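Local coordinates for protein LacI family sugar-binding transcriptional regulator (Enterococcus faecalis V583, PDB 4RK0) that binds ribose between its two lobes and probably acts as a sugar-responsive, DNA-binding transcriptional repressor, at residues V12-I17 with V68-E73; P20-L25 with L93-A98. All coordinates share one frame; numbering follows the deposited sequence.

Contact 1 of 2, residues V12-I17 with V68-E73; sequences VIVPDI and VIASSE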
loop_
_atom_site.group_PDB
_atom_site.type_symbol
_atom_site.label_atom_id
_atom_site.label_comp_id
_atom_site.label_asym_id
_atom_site.label_seq_id
_atom_site.Cartn_x
_atom_site.Cartn_y
_atom_site.Cartn_z
ATOM N N VAL A 12 -11.063 -12.066 -4.440
ATOM C CA VAL A 12 -11.121 -10.623 -4.490
ATOM C C VAL A 12 -10.226 -10.141 -5.609
ATOM O O VAL A 12 -9.038 -10.423 -5.591
ATOM C CB VAL A 12 -10.609 -10.008 -3.183
ATOM C CG1 VAL A 12 -10.630 -8.482 -3.311
ATOM C CG2 VAL A 12 -11.478 -10.489 -2.017
ATOM N N ILE A 13 -10.832 -9.474 -6.588
ATOM C CA ILE A 13 -10.165 -9.039 -7.789
ATOM C C ILE A 13 -10.096 -7.521 -7.778
ATOM O O ILE A 13 -11.103 -6.833 -7.920
ATOM C CB ILE A 13 -10.942 -9.463 -9.073
ATOM C CG1 ILE A 13 -11.406 -10.918 -9.010
ATOM C CG2 ILE A 13 -10.122 -9.149 -10.312
ATOM C CD1 ILE A 13 -10.327 -11.942 -8.831
ATOM N N VAL A 14 -8.889 -6.984 -7.609
ATOM C CA VAL A 14 -8.711 -5.533 -7.624
ATOM C C VAL A 14 -7.652 -5.153 -8.670
ATOM O O VAL A 14 -6.876 -6.005 -9.072
ATOM C CB VAL A 14 -8.269 -5.015 -6.244
ATOM C CG1 VAL A 14 -9.371 -5.271 -5.234
ATOM C CG2 VAL A 14 -7.000 -5.693 -5.815
ATOM N N PRO A 15 -7.624 -3.885 -9.080
ATOM C CA PRO A 15 -6.667 -3.420 -10.066
ATOM C C PRO A 15 -5.230 -3.558 -9.620
ATOM O O PRO A 15 -4.394 -3.910 -10.435
ATOM C CB PRO A 15 -7.051 -1.951 -10.263
ATOM C CG PRO A 15 -8.505 -1.896 -9.940
ATOM C CD PRO A 15 -8.664 -2.877 -8.807
ATOM N N ASP A 16 -4.951 -3.253 -8.350
ATOM C CA ASP A 16 -3.613 -3.355 -7.795
ATOM C C ASP A 16 -3.680 -3.340 -6.270
ATOM O O ASP A 16 -4.731 -3.080 -5.698
ATOM C CB ASP A 16 -2.707 -2.247 -8.318
ATOM C CG ASP A 16 -3.031 -0.903 -7.720
ATOM O OD1 ASP A 16 -3.041 -0.786 -6.470
ATOM O OD2 ASP A 16 -3.300 0.027 -8.490
ATOM N N ILE A 17 -2.560 -3.616 -5.612
ATOM C CA ILE A 17 -2.501 -3.522 -4.157
ATOM C C ILE A 17 -1.478 -2.496 -3.673
ATOM O O ILE A 17 -1.316 -2.283 -2.477
ATOM C CB ILE A 17 -2.195 -4.887 -3.513
ATOM C CG1 ILE A 17 -0.951 -5.548 -4.131
ATOM C CG2 ILE A 17 -3.410 -5.788 -3.672
ATOM C CD1 ILE A 17 -0.333 -6.615 -3.255
ATOM N N VAL A 68 -15.591 -10.863 -5.015
ATOM C CA VAL A 68 -15.693 -9.401 -5.036
ATOM C C VAL A 68 -14.911 -8.928 -6.278
ATOM O O VAL A 68 -13.735 -9.256 -6.387
ATOM C CB VAL A 68 -15.003 -8.783 -3.786
ATOM C CG1 VAL A 68 -15.111 -7.271 -3.819
ATOM C CG2 VAL A 68 -15.615 -9.344 -2.503
ATOM N N ILE A 69 -15.553 -8.147 -7.133
ATOM C CA ILE A 69 -15.001 -7.743 -8.439
ATOM C C ILE A 69 -14.941 -6.224 -8.520
ATOM O O ILE A 69 -15.933 -5.539 -8.635
ATOM C CB ILE A 69 -15.765 -8.364 -9.657
ATOM C CG1 ILE A 69 -15.776 -9.895 -9.537
ATOM C CG2 ILE A 69 -15.078 -7.919 -10.953
ATOM C CD1 ILE A 69 -16.757 -10.626 -10.429
ATOM N N ALA A 70 -13.716 -5.709 -8.419
ATOM C CA ALA A 70 -13.481 -4.297 -8.449
ATOM C C ALA A 70 -12.742 -3.868 -9.734
ATOM O O ALA A 70 -12.440 -2.692 -9.876
ATOM C CB ALA A 70 -12.646 -3.875 -7.230
ATOM N N SER A 71 -12.429 -4.815 -10.623
ATOM C CA SER A 71 -11.635 -4.558 -11.844
ATOM C C SER A 71 -12.525 -4.716 -13.068
ATOM O O SER A 71 -13.289 -5.668 -13.139
ATOM C CB SER A 71 -10.452 -5.557 -11.907
ATOM O OG SER A 71 -9.861 -5.629 -13.197
ATOM N N SER A 72 -12.423 -3.786 -14.020
ATOM C CA SER A 72 -13.169 -3.842 -15.298
ATOM C C SER A 72 -12.624 -4.878 -16.291
ATOM O O SER A 72 -13.218 -5.068 -17.341
ATOM C CB SER A 72 -13.147 -2.468 -15.984
ATOM O OG SER A 72 -11.797 -2.068 -16.160
ATOM N N GLU A 73 -11.509 -5.522 -15.955
ATOM C CA GLU A 73 -10.911 -6.623 -16.717
ATOM C C GLU A 73 -11.729 -7.913 -16.659
ATOM O O GLU A 73 -11.550 -8.779 -17.496
ATOM C CB GLU A 73 -9.451 -6.870 -16.285
ATOM C CG GLU A 73 -8.540 -5.691 -16.658
ATOM C CD GLU A 73 -7.068 -5.926 -16.356
ATOM O OE1 GLU A 73 -6.686 -7.055 -15.948
ATOM O OE2 GLU A 73 -6.278 -4.982 -16.563
#
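The carbonyl oxygen of Ile13 receives the backbone N-H of Ala70, Ile13 O to Ala70 N 2.9 Å, with the methyl CB of Ala70 packed 3.4 Å from the same oxygen. One step back, Ile13 N donates to Val68 O at 2.9 Å in a nearly straight bond (168° at the hydrogen). Ile13 thus turns both its N-H and its C=O to one neighbour, the alternation expected of parallel strands, while Val12 and Val14 bond to strand 39-44 on the other flank. The side chains follow suit: Val12 and Val68 lie on one face of the sheet, CG2 to CB 4.3 Å, and Ile13 and Ile69 on the other. With CG2 of Ile13 anti to its backbone N, this branch extends along the strand to meet CB of Ser71 at 3.9 Å. Past the strand ends, CD of Pro15 rests 3.9 Å from Ala70 O, and Ser71 begins an ST turn, its OG accepting from Glu73 N. Strand 9-14 flanked by strands 39-44 and 66-69 is the 2-1-3 order of the Rossmann-like lobe of periplasmic binding protein folds, whose C-terminal strand ends border the sugar cleft.

Contact 2 of 2, residues P20-L25 with L93-A98; sequences PFFAQL and LDQKKA. With RIB (alpha-D-ribofuranose), chain E.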
loop_
_atom_site.group_PDB
_atom_site.type_symbol
_atom_site.label_atom_id
_atom_site.label_comp_id
_atom_site.label_asym_id
_atom_site.label_seq_id
_atom_site.Cartn_x
_atom_site.Cartn_y
_atom_site.Cartn_z
ATOM N N PRO A 20 -2.522 2.714 -2.033
ATOM C CA PRO A 20 -3.077 2.609 -0.659
ATOM C C PRO A 20 -4.613 2.514 -0.644
ATOM O O PRO A 20 -5.169 1.947 0.289
ATOM C CB PRO A 20 -2.621 3.900 0.034
ATOM C CG PRO A 20 -1.650 4.541 -0.865
ATOM C CD PRO A 20 -1.659 3.894 -2.214
ATOM N N PHE A 21 -5.290 3.087 -1.646
ATOM C CA PHE A 21 -6.741 2.933 -1.751
ATOM C C PHE A 21 -7.161 1.476 -1.737
ATOM O O PHE A 21 -8.067 1.099 -0.969
ATOM C CB PHE A 21 -7.302 3.631 -2.990
ATOM C CG PHE A 21 -8.779 3.465 -3.145
ATOM C CD1 PHE A 21 -9.633 4.280 -2.451
ATOM C CD2 PHE A 21 -9.301 2.461 -3.929
ATOM C CE1 PHE A 21 -11.007 4.134 -2.550
ATOM C CE2 PHE A 21 -10.670 2.282 -4.010
ATOM C CZ PHE A 21 -11.529 3.149 -3.318
ATOM N N PHE A 22 -6.561 0.648 -2.585
ATOM C CA PHE A 22 -7.004 -0.749 -2.702
ATOM C C PHE A 22 -6.482 -1.587 -1.566
ATOM O O PHE A 22 -7.111 -2.543 -1.172
ATOM C CB PHE A 22 -6.606 -1.354 -4.021
ATOM C CG PHE A 22 -7.330 -0.744 -5.177
ATOM C CD1 PHE A 22 -8.697 -0.874 -5.293
ATOM C CD2 PHE A 22 -6.664 0.049 -6.076
ATOM C CE1 PHE A 22 -9.354 -0.269 -6.325
ATOM C CE2 PHE A 22 -7.301 0.622 -7.115
ATOM C CZ PHE A 22 -8.663 0.471 -7.243
ATOM N N ALA A 23 -5.380 -1.173 -0.971
ATOM C CA ALA A 23 -4.923 -1.876 0.231
ATOM C C ALA A 23 -5.909 -1.709 1.383
ATOM O O ALA A 23 -6.178 -2.668 2.116
ATOM C CB ALA A 23 -3.518 -1.418 0.635
ATOM N N GLN A 24 -6.462 -0.502 1.533
ATOM C CA GLN A 24 -7.426 -0.241 2.602
ATOM C C GLN A 24 -8.754 -0.881 2.287
ATOM O O GLN A 24 -9.459 -1.324 3.180
ATOM C CB GLN A 24 -7.589 1.254 2.820
ATOM C CG GLN A 24 -6.450 1.908 3.559
ATOM C CD GLN A 24 -6.321 1.458 5.010
ATOM O OE1 GLN A 24 -7.168 0.751 5.552
ATOM N NE2 GLN A 24 -5.231 1.866 5.640
ATOM N N LEU A 25 -9.120 -0.939 1.011
ATOM C CA LEU A 25 -10.290 -1.753 0.604
ATOM C C LEU A 25 -10.160 -3.193 1.077
ATOM O O LEU A 25 -11.115 -3.799 1.665
ATOM C CB LEU A 25 -10.479 -1.660 -0.922
ATOM C CG LEU A 25 -11.646 -2.435 -1.535
ATOM C CD1 LEU A 25 -12.963 -1.845 -1.077
ATOM C CD2 LEU A 25 -11.542 -2.363 -3.055
ATOM N N LEU A 93 -17.884 -3.283 -7.668
ATOM C CA LEU A 93 -17.655 -1.993 -7.135
ATOM C C LEU A 93 -16.510 -1.364 -7.900
ATOM O O LEU A 93 -15.819 -2.009 -8.710
ATOM C CB LEU A 93 -17.275 -2.070 -5.648
ATOM C CG LEU A 93 -15.942 -2.706 -5.303
ATOM C CD1 LEU A 93 -15.503 -2.254 -3.890
ATOM C CD2 LEU A 93 -15.938 -4.206 -5.443
ATOM N N ASP A 94 -16.358 -0.090 -7.616
ATOM C CA ASP A 94 -15.218 0.707 -8.035
ATOM C C ASP A 94 -15.106 0.741 -9.569
ATOM O O ASP A 94 -16.044 1.221 -10.226
ATOM C CB ASP A 94 -13.940 0.211 -7.380
ATOM C CG ASP A 94 -12.891 1.337 -7.288
ATOM O OD1 ASP A 94 -13.208 2.401 -6.706
ATOM O OD2 ASP A 94 -11.812 1.202 -7.864
ATOM N N GLN A 95 -13.985 0.284 -10.127
ATOM C CA GLN A 95 -13.762 0.335 -11.596
ATOM C C GLN A 95 -14.602 -0.663 -12.357
ATOM O O GLN A 95 -14.686 -0.540 -13.563
ATOM C CB GLN A 95 -12.307 0.079 -11.969
ATOM C CG GLN A 95 -11.397 1.075 -11.256
ATOM C CD GLN A 95 -9.957 1.037 -11.741
ATOM O OE1 GLN A 95 -9.617 0.336 -12.681
ATOM N NE2 GLN A 95 -9.114 1.806 -11.093
ATOM N N LYS A 96 -15.174 -1.655 -11.682
ATOM C CA LYS A 96 -16.135 -2.567 -12.343
ATOM C C LYS A 96 -17.530 -1.981 -12.359
ATOM O O LYS A 96 -18.164 -1.833 -11.313
ATOM C CB LYS A 96 -16.196 -3.925 -11.649
ATOM C CG LYS A 96 -17.232 -4.905 -12.211
ATOM C CD LYS A 96 -16.933 -5.263 -13.684
ATOM C CE LYS A 96 -18.140 -5.895 -14.390
ATOM N NZ LYS A 96 -18.008 -5.894 -15.877
ATOM N N LYS A 97 -18.007 -1.663 -13.558
ATOM C CA LYS A 97 -19.307 -1.096 -13.770
ATOM C C LYS A 97 -20.428 -2.146 -13.569
ATOM O O LYS A 97 -20.302 -3.278 -14.009
ATOM C CB LYS A 97 -19.363 -0.492 -15.179
ATOM C CG LYS A 97 -20.736 -0.114 -15.700
ATOM C CD LYS A 97 -21.390 0.985 -14.888
ATOM C CE LYS A 97 -22.626 1.494 -15.613
ATOM N NZ LYS A 97 -23.787 1.594 -14.691
ATOM N N ALA A 98 -21.485 -1.758 -12.857
ATOM C CA ALA A 98 -22.611 -2.640 -12.596
ATOM C C ALA A 98 -23.575 -2.592 -13.774
ATOM O O ALA A 98 -23.933 -1.516 -14.253
ATOM C CB ALA A 98 -23.333 -2.217 -11.324
HETATM O O5 RIB E . -7.095 5.882 -6.216
HETATM C C5 RIB E . -7.395 4.705 -6.950
HETATM C C4 RIB E . -8.580 5.042 -7.746
HETATM O O4 RIB E . -8.976 4.010 -8.686
HETATM C C3 RIB E . -9.517 5.264 -6.575
HETATM O O3 RIB E . -9.873 6.641 -6.716
HETATM C C2 RIB E . -10.567 4.181 -6.838
HETATM O O2 RIB E . -11.876 4.687 -6.741
HETATM C C1 RIB E . -10.207 3.489 -8.165
HETATM O O1 RIB E . -11.303 3.439 -9.062
#
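Asp94, Phe22 and Leu93 bury the most surface here, and Asp94 sets the pattern. Its carboxylate reaches the two phenylalanines of helix 20-35 in different ways. Phe22 presents its edge to Asp94 OD2, ring and carboxylate standing almost perpendicular (84°), although the exact place of OD2 is doubtful. Phe21 lies more nearly parallel to the carboxylate, the planes 25° apart, with CE2 3.7 Å from Asp94 OD1. The rings also pack on each other, Phe21 CD2 sitting over the middle of one Phe22 face.

The ribose lies over one face of the Phe21 ring, its C2 3.4 Å from Phe21 CE2, and is bonded by Asp94, whose OD1 accepts from ribose O2 at 2.6 Å. With CG anti to the backbone N (chi1 179°), the Phe21 ring swings out from the helix side toward the furanose. Gln95, extended beyond CG, donates a hydrogen bond from NE2 to ribose O4 (3.3 Å), and NE2 also lies near the edge of the Phe22 ring. Farther from the ligand the contact becomes purely apolar: Leu25 and Leu93 meet tip to tip, CD1 to CD1 3.8 Å, and CD1 of Leu93 also meets CD2 of Leu25 at 4.0 Å.

Asn139, Arg143, Asn186, Asp214 and Gln231 complete the hydrogen bonding of the sugar. The type II' turn from Leu93 to Lys96, closed by Lys96 N to Leu93 O, places Asp94 and Gln95 at its corners, where both also touch Asn139 of helix 138-150. Around this site, Val233 of helix 233-249 packs on Phe21 and Leu25, Thr240 of that helix touches Leu93, and Val68 of strand 66-69 lies against Leu93; the first turns of helix 20-35 meet the end of strand 90-93 beside the pocket.

How the contacts relate
Contact 1 joins two strands of the sheet, and contact 2 sets the helix and loop that follow strands of that sheet against each other at the ribose; their centres lie about 7 Å apart. The chain passes from strand 9-14 through the loop that follows Val14 into helix 20-35, and Asp16 O packs 3.1 Å from Phe22 CB. Through the sheet, Ile69 O lies 3.1 Å from Leu93 N, a probable hydrogen bond that joins strand 66-69 to strand 90-93. Ser72 CB also packs 3.5 Å from Gln95 O. Contact 2 supplies residues that touch and hydrogen-bond the sugar, whereas the side chain of Pro15 in contact 1 stays about 6 Å from it and touches Phe22 and Gln95, a second-shell position behind them.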